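Long-range contacts in glycoside Hydrolase (Bacteroides uniformis, PDB 5T99), which probably hydrolyses terminal beta-galactosidic bonds as a family 2 glycoside hydrolase of an agarose-degrading pathway in a gut bacterium: residues F212-F217 / E239-E244; P265-L270 / L359-G364; G624-V629 / S678-F683; R763-G768 / C788-Q793. All blocks are in the same frame, centred on the assembly; numbering follows the deposited sequence. Where two conformers were deposited one is given.

Contact 1 of 4, residues F212-F217 / E239-E244; sequences FGNGKF and EVAAGE
G215 and V240 pair as an antiparallel hydrogen-bonded couple: G215 N donates to V240 O at 3.2 Å and V240 N returns a bond to G215 O at 3.0 Å. One step on, K216 faces E239 as a non-hydrogen-bonded pair, and E239 CA leans a CA-H toward G215 O. Past the last bridge a side chain prolongs the ladder, for N214 OD1 takes the backbone N-H of A242 at 3.1 Å, with an N-H...O angle of 165° and the donor tilted from the carboxamide plane. N214 CG lies beside its own backbone N (chi1 -68°), and OD1 thereby reaches over A241. These residues form the open end of the beta hairpin of strands 215-224 and 230-240, in the four-stranded sheet of the second family 2 domain; A241-E244 makes a type II turn leading away from it. V240 O also accepts from N209 ND2. A242 CB sits 3.6 Å from G213 N, against the F212-G213 peptide. On the K216 face, K216 CD rests 3.8 Å from E239 CG, the charged ends remaining apart. On the V240 face, the F217 ring folds back beneath G215, its CE2 4.2 Å from V240 CB.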
loop_
_atom_site.group_PDB
_atom_site.type_symbol
_atom_site.label_atom_id
_atom_site.label_comp_id
_atom_site.label_asym_id
_atom_site.label_seq_id
_atom_site.Cartn_x
_atom_site.Cartn_y
_atom_site.Cartn_z
ATOM N N PHE A 212 14.534 -30.788 -26.637
ATOM C CA PHE A 212 15.861 -31.397 -26.841
ATOM C C PHE A 212 16.504 -30.963 -28.167
ATOM O O PHE A 212 17.484 -31.567 -28.608
ATOM C CB PHE A 212 15.790 -32.938 -26.718
ATOM C CG PHE A 212 15.539 -33.427 -25.310
ATOM C CD1 PHE A 212 16.498 -33.233 -24.306
ATOM C CD2 PHE A 212 14.353 -34.081 -24.976
ATOM C CE1 PHE A 212 16.273 -33.674 -23.001
ATOM C CE2 PHE A 212 14.125 -34.526 -23.677
ATOM C CZ PHE A 212 15.084 -34.323 -22.688
ATOM N N GLY A 213 15.976 -29.906 -28.788
ATOM C CA GLY A 213 16.538 -29.354 -30.024
ATOM C C GLY A 213 16.837 -27.863 -29.951
ATOM O O GLY A 213 16.089 -27.100 -29.334
ATOM N N ASN A 214 17.943 -27.461 -30.581
ATOM C CA ASN A 214 18.277 -26.049 -30.804
ATOM C C ASN A 214 17.210 -25.413 -31.687
ATOM O O ASN A 214 16.728 -26.054 -32.612
ATOM C CB ASN A 214 19.640 -25.909 -31.500
ATOM C CG ASN A 214 20.813 -26.330 -30.609
ATOM O OD1 ASN A 214 20.641 -26.765 -29.473
ATOM N ND2 ASN A 214 22.020 -26.198 -31.138
ATOM N N GLY A 215 16.847 -24.163 -31.403
ATOM C CA GLY A 215 15.861 -23.444 -32.211
ATOM C C GLY A 215 16.137 -21.958 -32.380
ATOM O O GLY A 215 16.855 -21.347 -31.577
ATOM N N LYS A 216 15.579 -21.404 -33.462
ATOM C CA LYS A 216 15.461 -19.970 -33.675
ATOM C C LYS A 216 13.968 -19.646 -33.619
ATOM O O LYS A 216 13.180 -20.230 -34.354
ATOM C CB LYS A 216 16.057 -19.559 -35.027
ATOM C CG LYS A 216 15.933 -18.059 -35.328
ATOM C CD LYS A 216 17.142 -17.462 -36.060
ATOM C CE LYS A 216 17.011 -17.496 -37.581
ATOM N NZ LYS A 216 16.157 -16.393 -38.115
ATOM N N PHE A 217 13.588 -18.717 -32.742
ATOM C CA PHE A 217 12.176 -18.441 -32.458
ATOM C C PHE A 217 11.845 -16.992 -32.752
ATOM O O PHE A 217 12.640 -16.102 -32.455
ATOM C CB PHE A 217 11.860 -18.781 -31.008
ATOM C CG PHE A 217 12.325 -20.156 -30.599
ATOM C CD1 PHE A 217 11.684 -21.288 -31.075
ATOM C CD2 PHE A 217 13.421 -20.319 -29.760
ATOM C CE1 PHE A 217 12.109 -22.556 -30.710
ATOM C CE2 PHE A 217 13.856 -21.588 -29.395
ATOM C CZ PHE A 217 13.193 -22.704 -29.869
ATOM N N GLU A 239 17.883 -17.025 -30.965
ATOM C CA GLU A 239 18.392 -18.403 -30.992
ATOM C C GLU A 239 18.673 -18.869 -29.569
ATOM O O GLU A 239 19.413 -18.224 -28.835
ATOM C CB GLU A 239 19.692 -18.513 -31.791
ATOM C CG GLU A 239 19.531 -18.440 -33.303
ATOM C CD GLU A 239 20.560 -19.288 -34.044
ATOM O OE1 GLU A 239 21.433 -18.701 -34.726
ATOM O OE2 GLU A 239 20.498 -20.539 -33.933
ATOM N N VAL A 240 18.085 -19.998 -29.198
ATOM C CA VAL A 240 18.294 -20.593 -27.891
ATOM C C VAL A 240 18.572 -22.074 -28.085
ATOM O O VAL A 240 17.784 -22.780 -28.719
ATOM C CB VAL A 240 17.052 -20.423 -26.994
ATOM C CG1 VAL A 240 17.386 -20.752 -25.548
ATOM C CG2 VAL A 240 16.480 -19.008 -27.111
ATOM N N ALA A 241 19.694 -22.544 -27.546
ATOM C CA ALA A 241 20.034 -23.968 -27.583
ATOM C C ALA A 241 19.151 -24.776 -26.640
ATOM O O ALA A 241 18.525 -24.225 -25.718
ATOM C CB ALA A 241 21.498 -24.178 -27.232
ATOM N N ALA A 242 19.121 -26.089 -26.878
ATOM C CA ALA A 242 18.316 -27.019 -26.086
ATOM C C ALA A 242 18.720 -26.965 -24.631
ATOM O O ALA A 242 19.909 -26.955 -24.312
ATOM C CB ALA A 242 18.477 -28.437 -26.600
ATOM N N GLY A 243 17.716 -26.893 -23.761
ATOM C CA GLY A 243 17.918 -26.814 -22.325
ATOM C C GLY A 243 18.320 -25.450 -21.794
ATOM O O GLY A 243 18.425 -25.290 -20.574
ATOM N N GLU A 244 18.520 -24.469 -22.684
ATOM C CA GLU A 244 19.110 -23.172 -22.324
ATOM C C GLU A 244 18.068 -22.066 -22.401
ATOM O O GLU A 244 16.930 -22.285 -22.820
ATOM C CB GLU A 244 20.301 -22.821 -23.248
ATOM C CG GLU A 244 21.428 -23.846 -23.292
ATOM C CD GLU A 244 22.433 -23.695 -22.162
ATOM O OE1 GLU A 244 22.038 -23.373 -21.008
ATOM O OE2 GLU A 244 23.639 -23.904 -22.449
#

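Contact 2 of 4, residues P265-L270 / L359-G364; sequences PYMYKL and LCDRMG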
loop_
_atom_site.group_PDB
_atom_site.type_symbol
_atom_site.label_atom_id
_atom_site.label_comp_id
_atom_site.label_asym_id
_atom_site.label_seq_id
_atom_site.Cartn_x
_atom_site.Cartn_y
_atom_site.Cartn_z
ATOM N N PRO A 265 -2.518 9.175 -15.881
ATOM C CA PRO A 265 -1.712 7.961 -15.719
ATOM C C PRO A 265 -2.062 6.890 -16.759
ATOM O O PRO A 265 -2.579 5.804 -16.439
ATOM C CB PRO A 265 -2.057 7.528 -14.299
ATOM C CG PRO A 265 -3.483 7.952 -14.138
ATOM C CD PRO A 265 -3.596 9.242 -14.873
ATOM N N TYR A 266 -1.741 7.212 -18.005
ATOM C CA TYR A 266 -2.099 6.390 -19.129
ATOM C C TYR A 266 -1.195 5.150 -19.194
ATOM O O TYR A 266 0.023 5.270 -19.147
ATOM C CB TYR A 266 -1.985 7.209 -20.411
ATOM C CG TYR A 266 -2.582 6.528 -21.608
ATOM C CD1 TYR A 266 -3.850 6.890 -22.077
ATOM C CD2 TYR A 266 -1.879 5.517 -22.281
ATOM C CE1 TYR A 266 -4.401 6.280 -23.191
ATOM C CE2 TYR A 266 -2.412 4.895 -23.395
ATOM C CZ TYR A 266 -3.678 5.275 -23.850
ATOM O OH TYR A 266 -4.209 4.641 -24.956
ATOM N N MET A 267 -1.821 3.983 -19.330
ATOM C CA MET A 267 -1.145 2.699 -19.347
ATOM C C MET A 267 -1.315 2.042 -20.699
ATOM O O MET A 267 -2.394 2.094 -21.288
ATOM C CB MET A 267 -1.759 1.774 -18.290
ATOM C CG MET A 267 -1.502 2.211 -16.848
ATOM S SD MET A 267 0.254 2.252 -16.465
ATOM C CE MET A 267 0.638 0.501 -16.432
ATOM N N TYR A 268 -0.241 1.429 -21.175
ATOM C CA TYR A 268 -0.261 0.596 -22.369
ATOM C C TYR A 268 -0.198 -0.838 -21.898
ATOM O O TYR A 268 0.160 -1.102 -20.759
ATOM C CB TYR A 268 0.946 0.901 -23.272
ATOM C CG TYR A 268 0.843 2.180 -24.068
ATOM C CD1 TYR A 268 0.279 2.191 -25.338
ATOM C CD2 TYR A 268 1.302 3.380 -23.550
ATOM C CE1 TYR A 268 0.183 3.364 -26.082
ATOM C CE2 TYR A 268 1.210 4.570 -24.277
ATOM C CZ TYR A 268 0.660 4.559 -25.550
ATOM O OH TYR A 268 0.578 5.723 -26.273
ATOM N N LYS A 269 -0.550 -1.751 -22.791
ATOM C CA LYS A 269 -0.426 -3.191 -22.576
ATOM C C LYS A 269 0.438 -3.812 -23.690
ATOM O O LYS A 269 0.172 -3.600 -24.878
ATOM C CB LYS A 269 -1.810 -3.830 -22.553
ATOM C CG LYS A 269 -1.831 -5.333 -22.290
ATOM C CD LYS A 269 -3.257 -5.883 -22.228
ATOM C CE LYS A 269 -3.940 -5.530 -20.908
ATOM N NZ LYS A 269 -5.358 -6.012 -20.866
ATOM N N LEU A 270 1.464 -4.567 -23.291
ATOM C CA LEU A 270 2.339 -5.287 -24.217
ATOM C C LEU A 270 1.934 -6.750 -24.271
ATOM O O LEU A 270 1.992 -7.432 -23.252
ATOM C CB LEU A 270 3.799 -5.201 -23.758
ATOM C CG LEU A 270 4.816 -6.104 -24.469
ATOM C CD1 LEU A 270 4.918 -5.722 -25.945
ATOM C CD2 LEU A 270 6.172 -6.041 -23.784
ATOM N N LEU A 359 -2.213 -0.612 -8.989
ATOM C CA LEU A 359 -3.068 0.527 -8.646
ATOM C C LEU A 359 -2.306 1.835 -8.716
ATOM O O LEU A 359 -2.799 2.810 -9.286
ATOM C CB LEU A 359 -3.726 0.339 -7.270
ATOM C CG LEU A 359 -4.807 -0.758 -7.231
ATOM C CD1 LEU A 359 -5.168 -1.131 -5.798
ATOM C CD2 LEU A 359 -6.051 -0.302 -7.975
ATOM N N CYS A 360 -1.101 1.854 -8.158
ATOM C CA CYS A 360 -0.240 3.047 -8.211
ATOM C C CYS A 360 0.014 3.468 -9.651
ATOM O O CYS A 360 -0.097 4.651 -9.969
ATOM C CB CYS A 360 1.100 2.812 -7.485
ATOM S SG CYS A 360 0.962 2.622 -5.685
ATOM N N ASP A 361 0.336 2.499 -10.510
ATOM C CA ASP A 361 0.454 2.727 -11.961
ATOM C C ASP A 361 -0.816 3.404 -12.518
ATOM O O ASP A 361 -0.741 4.481 -13.126
ATOM C CB ASP A 361 0.676 1.411 -12.731
ATOM C CG ASP A 361 2.024 0.749 -12.450
ATOM O OD1 ASP A 361 2.949 1.396 -11.940
ATOM O OD2 ASP A 361 2.159 -0.454 -12.775
ATOM N N ARG A 362 -1.963 2.756 -12.294
ATOM C CA ARG A 362 -3.270 3.244 -12.765
ATOM C C ARG A 362 -3.700 4.592 -12.187
ATOM O O ARG A 362 -4.409 5.337 -12.850
ATOM C CB ARG A 362 -4.364 2.211 -12.479
ATOM C CG ARG A 362 -4.819 1.456 -13.713
ATOM C CD ARG A 362 -5.639 0.212 -13.388
ATOM N NE ARG A 362 -6.463 0.330 -12.184
ATOM C CZ ARG A 362 -7.648 0.929 -12.126
ATOM N NH1 ARG A 362 -8.307 0.967 -10.976
ATOM N NH2 ARG A 362 -8.168 1.503 -13.208
ATOM N N MET A 363 -3.270 4.895 -10.964
ATOM C CA MET A 363 -3.681 6.126 -10.252
ATOM C C MET A 363 -2.631 7.254 -10.258
ATOM O O MET A 363 -2.836 8.300 -9.631
ATOM C CB MET A 363 -4.091 5.767 -8.815
ATOM C CG MET A 363 -5.351 4.902 -8.742
ATOM S SD MET A 363 -5.635 4.139 -7.131
ATOM C CE MET A 363 -6.048 5.594 -6.182
ATOM N N GLY A 364 -1.505 7.036 -10.944
ATOM C CA GLY A 364 -0.518 8.079 -11.164
ATOM C C GLY A 364 0.348 8.448 -9.981
ATOM O O GLY A 364 0.845 9.570 -9.910
#
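P265 presses its ring into the C-terminal end of helix 354-363, while M267, two residues on, reaches the side of the same helix less closely. The tight part is the proline: its CG lies 3.1 Å from R362 O, and its CB sits 3.4 Å from G364 N and 3.5 Å from D361 O. The ring thus meets backbone N and O atoms of the last helical turn, a contact of C-H groups with polar atoms, and no hydrogen bond crosses between the segments. G364 closes the helix in a Schellman motif with positive phi, bending the chain away just where P265 CB comes in. The contact joins the loop that enters strand 268-276 of the second family 2 domain to a helix of the catalytic barrel. D361 O and G364 O are taken as acceptors by W260 NE1 and Q262 NE2, from the same approach to the strand. M267 is more loosely applied. Its chain bends at chi2 and chi3 (-61° and -71°), which turns the thioether toward the helix and lays CE 3.8 Å from D361 CB, the two side chains crossing at about a right angle. H406 ND1 and S408 OG hold the D361 carboxylate; the thioether lies nearest the aspartate CB. On the solvent side R362 points its CB away from the loop, and in the conformer given its NH1 forms a long, weak ion pair with E331.

Contact 3 of 4, residues G624-V629 / S678-F683; sequences GMNIPV and SWDVPF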
loop_
_atom_site.group_PDB
_atom_site.type_symbol
_atom_site.label_atom_id
_atom_site.label_comp_id
_atom_site.label_asym_id
_atom_site.label_seq_id
_atom_site.Cartn_x
_atom_site.Cartn_y
_atom_site.Cartn_z
ATOM N N GLY A 624 -18.319 27.276 30.641
ATOM C CA GLY A 624 -17.174 27.671 31.470
ATOM C C GLY A 624 -15.816 27.286 30.907
ATOM O O GLY A 624 -14.825 27.968 31.177
ATOM N N MET A 625 -15.751 26.198 30.132
ATOM C CA MET A 625 -14.495 25.777 29.481
ATOM C C MET A 625 -14.122 26.746 28.368
ATOM O O MET A 625 -14.988 27.271 27.671
ATOM C CB MET A 625 -14.608 24.361 28.889
ATOM C CG MET A 625 -14.789 23.251 29.911
ATOM S SD MET A 625 -15.242 21.673 29.161
ATOM C CE MET A 625 -13.640 21.108 28.585
ATOM N N ASN A 626 -12.824 26.984 28.229
ATOM C CA ASN A 626 -12.276 27.727 27.100
ATOM C C ASN A 626 -11.800 26.674 26.095
ATOM O O ASN A 626 -10.956 25.855 26.422
ATOM C CB ASN A 626 -11.123 28.633 27.557
ATOM C CG ASN A 626 -10.826 29.746 26.567
ATOM O OD1 ASN A 626 -10.059 29.567 25.611
ATOM N ND2 ASN A 626 -11.436 30.910 26.792
ATOM N N ILE A 627 -12.380 26.680 24.898
ATOM C CA ILE A 627 -12.085 25.691 23.868
ATOM C C ILE A 627 -11.103 26.305 22.868
ATOM O O ILE A 627 -11.428 27.322 22.235
ATOM C CB ILE A 627 -13.369 25.255 23.129
ATOM C CG1 ILE A 627 -14.483 24.858 24.126
ATOM C CG2 ILE A 627 -13.078 24.115 22.153
ATOM C CD1 ILE A 627 -14.123 23.751 25.094
ATOM N N PRO A 628 -9.884 25.726 22.746
ATOM C CA PRO A 628 -9.018 26.162 21.646
ATOM C C PRO A 628 -9.594 25.636 20.336
ATOM O O PRO A 628 -9.838 24.432 20.221
ATOM C CB PRO A 628 -7.656 25.514 21.963
ATOM C CG PRO A 628 -7.782 24.912 23.319
ATOM C CD PRO A 628 -9.237 24.689 23.573
ATOM N N VAL A 629 -9.859 26.528 19.389
ATOM C CA VAL A 629 -10.475 26.135 18.122
ATOM C C VAL A 629 -9.466 26.381 17.018
ATOM O O VAL A 629 -8.986 27.499 16.846
ATOM C CB VAL A 629 -11.806 26.886 17.856
ATOM C CG1 VAL A 629 -12.280 26.710 16.413
ATOM C CG2 VAL A 629 -12.878 26.385 18.813
ATOM N N SER A 678 -6.245 29.930 14.651
ATOM C CA SER A 678 -6.738 29.577 15.988
ATOM C C SER A 678 -7.524 30.680 16.700
ATOM O O SER A 678 -7.232 31.870 16.570
ATOM C CB SER A 678 -5.576 29.120 16.880
ATOM O OG SER A 678 -4.526 30.063 16.840
ATOM N N TRP A 679 -8.512 30.236 17.467
ATOM C CA TRP A 679 -9.333 31.090 18.315
ATOM C C TRP A 679 -9.402 30.451 19.694
ATOM O O TRP A 679 -9.355 29.221 19.808
ATOM C CB TRP A 679 -10.757 31.184 17.748
ATOM C CG TRP A 679 -10.905 31.983 16.483
ATOM C CD1 TRP A 679 -11.358 33.265 16.374
ATOM C CD2 TRP A 679 -10.641 31.539 15.146
ATOM N NE1 TRP A 679 -11.378 33.651 15.056
ATOM C CE2 TRP A 679 -10.947 32.611 14.281
ATOM C CE3 TRP A 679 -10.170 30.339 14.596
ATOM C CZ2 TRP A 679 -10.794 32.523 12.892
ATOM C CZ3 TRP A 679 -10.019 30.249 13.222
ATOM C CH2 TRP A 679 -10.332 31.334 12.380
ATOM N N ASP A 680 -9.517 31.285 20.728
ATOM C CA ASP A 680 -9.874 30.828 22.073
ATOM C C ASP A 680 -11.318 31.233 22.334
ATOM O O ASP A 680 -11.622 32.420 22.475
ATOM C CB ASP A 680 -8.941 31.429 23.131
ATOM C CG ASP A 680 -7.713 30.571 23.384
ATOM O OD1 ASP A 680 -7.864 29.394 23.795
ATOM O OD2 ASP A 680 -6.591 31.082 23.180
ATOM N N VAL A 681 -12.199 30.236 22.397
ATOM C CA VAL A 681 -13.639 30.459 22.419
ATOM C C VAL A 681 -14.211 29.973 23.745
ATOM O O VAL A 681 -14.051 28.802 24.080
ATOM C CB VAL A 681 -14.328 29.698 21.263
ATOM C CG1 VAL A 681 -15.810 30.057 21.185
ATOM C CG2 VAL A 681 -13.625 29.995 19.942
ATOM N N PRO A 682 -14.862 30.870 24.518
ATOM C CA PRO A 682 -15.656 30.388 25.656
ATOM C C PRO A 682 -16.891 29.638 25.163
ATOM O O PRO A 682 -17.625 30.141 24.303
ATOM C CB PRO A 682 -16.034 31.677 26.397
ATOM C CG PRO A 682 -14.978 32.658 26.007
ATOM C CD PRO A 682 -14.691 32.335 24.567
ATOM N N PHE A 683 -17.094 28.433 25.685
ATOM C CA PHE A 683 -18.136 27.554 25.173
ATOM C C PHE A 683 -19.551 27.994 25.562
ATOM O O PHE A 683 -19.970 27.820 26.712
ATOM C CB PHE A 683 -17.910 26.111 25.627
ATOM C CG PHE A 683 -18.956 25.167 25.120
ATOM C CD1 PHE A 683 -18.951 24.766 23.793
ATOM C CD2 PHE A 683 -19.972 24.710 25.953
ATOM C CE1 PHE A 683 -19.925 23.901 23.309
ATOM C CE2 PHE A 683 -20.951 23.853 25.477
ATOM C CZ PHE A 683 -20.932 23.449 24.151
#
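M625 O opens the ladder by accepting F683 N at 3.1 Å. The next two backbone bonds link I627 and V681 in both directions, I627 N to V681 O at 2.8 Å and V681 N to I627 O at 3.0 Å. V629 and W679 repeat the exchange, V629 N to W679 O and W679 N to V629 O both at 2.8 Å. P628 and P682 lack an N-H, and both fall in non-hydrogen-bonded positions, where the ladder needs none across this pair of strands. P628 O accepts from Y523 OH. V629 O also receives the CA-H of S678, its O 3.2 Å from S678 CA, and lies at the edge of the W679 indole, near its plane. The polar side-chain ends turn to other strands: W679 NE1 donates to G648 O, and S678 OG bonds with T657 OG1. On the apolar face V629 CG2 meets V681 CG2 at 3.9 Å, and F683 CB packs 3.9 Å from I627 CG1. With CG anti to its backbone N (chi1 -180°), the F683 side chain runs alongside that of I627, and its ring stacks edge-to-face with W619. L640 and L647 cover V681, closing two antiparallel sheets over an apolar core in a beta-sandwich in the DUF4982 region.

Contact 4 of 4, residues R763-G768 / C788-Q793; sequences RAVGNG and CMLIVQ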
loop_
_atom_site.group_PDB
_atom_site.type_symbol
_atom_site.label_atom_id
_atom_site.label_comp_id
_atom_site.label_asym_id
_atom_site.label_seq_id
_atom_site.Cartn_x
_atom_site.Cartn_y
_atom_site.Cartn_z
ATOM N N ARG A 763 -18.548 -9.065 5.724
ATOM C CA ARG A 763 -17.106 -9.333 5.596
ATOM C C ARG A 763 -16.306 -8.893 6.803
ATOM O O ARG A 763 -15.544 -9.698 7.359
ATOM C CB ARG A 763 -16.522 -8.703 4.325
ATOM C CG ARG A 763 -15.039 -8.995 4.080
ATOM C CD ARG A 763 -14.683 -10.481 4.147
ATOM N NE ARG A 763 -13.241 -10.672 4.035
ATOM C CZ ARG A 763 -12.361 -10.470 5.023
ATOM N NH1 ARG A 763 -12.754 -10.077 6.246
ATOM N NH2 ARG A 763 -11.058 -10.660 4.796
ATOM N N ALA A 764 -16.443 -7.629 7.198
ATOM C CA ALA A 764 -15.699 -7.122 8.362
ATOM C C ALA A 764 -16.251 -5.821 8.931
ATOM O O ALA A 764 -17.068 -5.155 8.304
ATOM C CB ALA A 764 -14.221 -6.949 8.007
ATOM N N VAL A 765 -15.770 -5.476 10.124
ATOM C CA VAL A 765 -16.086 -4.215 10.791
ATOM C C VAL A 765 -14.855 -3.563 11.402
ATOM O O VAL A 765 -13.892 -4.237 11.722
ATOM C CB VAL A 765 -17.108 -4.402 11.930
ATOM C CG1 VAL A 765 -18.520 -4.543 11.379
ATOM C CG2 VAL A 765 -16.740 -5.591 12.816
ATOM N N GLY A 766 -14.909 -2.248 11.578
ATOM C CA GLY A 766 -13.849 -1.514 12.264
ATOM C C GLY A 766 -14.364 -0.219 12.851
ATOM O O GLY A 766 -15.511 0.168 12.605
ATOM N N ASN A 767 -13.524 0.432 13.652
ATOM C CA ASN A 767 -13.829 1.778 14.155
ATOM C C ASN A 767 -12.644 2.758 14.344
ATOM O O ASN A 767 -12.861 3.893 14.797
ATOM C CB ASN A 767 -14.665 1.672 15.447
ATOM C CG ASN A 767 -13.955 0.927 16.567
ATOM O OD1 ASN A 767 -12.767 0.620 16.490
ATOM N ND2 ASN A 767 -14.697 0.623 17.619
ATOM N N GLY A 768 -11.419 2.343 14.001
ATOM C CA GLY A 768 -10.236 3.183 14.181
ATOM C C GLY A 768 -9.714 3.326 15.605
ATOM O O GLY A 768 -8.835 4.166 15.861
ATOM N N CYS A 788 -18.341 4.113 13.175
ATOM C CA CYS A 788 -17.679 2.856 12.925
ATOM C C CYS A 788 -17.904 2.509 11.441
ATOM O O CYS A 788 -18.414 3.340 10.679
ATOM C CB CYS A 788 -18.153 1.784 13.917
ATOM S SG CYS A 788 -19.870 1.262 13.787
ATOM N N MET A 789 -17.484 1.324 11.017
ATOM C CA MET A 789 -17.390 1.026 9.591
ATOM C C MET A 789 -17.731 -0.424 9.355
ATOM O O MET A 789 -17.082 -1.305 9.914
ATOM C CB MET A 789 -15.968 1.319 9.099
ATOM C CG MET A 789 -15.706 1.030 7.620
ATOM S SD MET A 789 -16.521 2.176 6.499
ATOM C CE MET A 789 -15.670 3.704 6.916
ATOM N N LEU A 790 -18.739 -0.647 8.516
ATOM C CA LEU A 790 -19.169 -1.979 8.129
ATOM C C LEU A 790 -18.614 -2.271 6.744
ATOM O O LEU A 790 -18.674 -1.419 5.862
ATOM C CB LEU A 790 -20.707 -2.045 8.093
ATOM C CG LEU A 790 -21.310 -3.344 7.548
ATOM C CD1 LEU A 790 -20.994 -4.496 8.481
ATOM C CD2 LEU A 790 -22.809 -3.219 7.345
ATOM N N ILE A 791 -18.111 -3.486 6.542
ATOM C CA ILE A 791 -17.580 -3.884 5.242
ATOM C C ILE A 791 -18.357 -5.092 4.739
ATOM O O ILE A 791 -18.366 -6.132 5.375
ATOM C CB ILE A 791 -16.056 -4.182 5.305
ATOM C CG1 ILE A 791 -15.300 -2.978 5.890
ATOM C CG2 ILE A 791 -15.513 -4.487 3.910
ATOM C CD1 ILE A 791 -13.857 -3.254 6.263
ATOM N N VAL A 792 -19.012 -4.953 3.594
ATOM C CA VAL A 792 -19.684 -6.093 2.968
ATOM C C VAL A 792 -18.979 -6.470 1.673
ATOM O O VAL A 792 -18.197 -5.698 1.153
ATOM C CB VAL A 792 -21.206 -5.863 2.761
ATOM C CG1 VAL A 792 -21.874 -5.579 4.100
ATOM C CG2 VAL A 792 -21.505 -4.755 1.747
ATOM N N GLN A 793 -19.260 -7.680 1.193
ATOM C CA GLN A 793 -18.590 -8.276 0.049
ATOM C C GLN A 793 -19.581 -9.040 -0.812
ATOM O O GLN A 793 -20.456 -9.714 -0.290
ATOM C CB GLN A 793 -17.517 -9.239 0.531
ATOM C CG GLN A 793 -16.610 -9.769 -0.570
ATOM C CD GLN A 793 -15.376 -10.453 -0.017
ATOM O OE1 GLN A 793 -14.246 -10.012 -0.243
ATOM N NE2 GLN A 793 -15.585 -11.535 0.707
#
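R763 and A764 both face I791, a classic beta bulge in which one carbonyl serves two successive amides. I791 O accepts R763 N and A764 N, each at 3.0 Å, the first in the carbonyl plane but less straight at hydrogen (144°) than the second (167°). Beyond the bulge I791 N donates to A764 O at 2.6 Å, and G766 and M789 exchange bonds both ways. The extra residue turns the R763 side chain toward the neighbouring strand: with CG anti to the backbone N (chi1 -177°), it runs alongside Q793 in the same direction, the CB atoms of R763 and Q793 4.0 Å apart. The V765 and L790 side chains cross obliquely, V765 CG1 3.8 Å from L790 CD1 and both touching F754, and A764 CB lies 4.1 Å from I791 CD1. At the far end N767 CB touches C788 CB, while ND2 bonds to K782 O and OD1 to R781. Strand 761-766 is outermost of the four strands in its C-terminal domain 5 sheet. Facing backbone groups of A764, G766, M789 and I791 are satisfied within the ladder, and V765 and L790 bond to F776 and I733, consistent with a buried sheet whose side chains add mainly apolar contact.

Overall arrangement
Contacts 1, 3 and 4 are antiparallel strand pairs in three different beta domains, whereas contact 2 sets a loop against a barrel helix without a hydrogen bond across it. Contact 4 is buried and contact 1 lies at the surface, where four of ten touching residues are exposed and an asparagine extends the ladder; contacts 2 and 3 are intermediate. Contacts 1 and 2 reach the same sheet, through neighbouring strands 215-224 and 268-276, yet their centres are about 35 Å apart: one is at its outer end, the other where it meets the barrel. Contacts 1 and 3 lie on opposite sides of the chain's centre, with centres about 80 Å apart. Apolar side chains back the ladders of contacts 3 and 4.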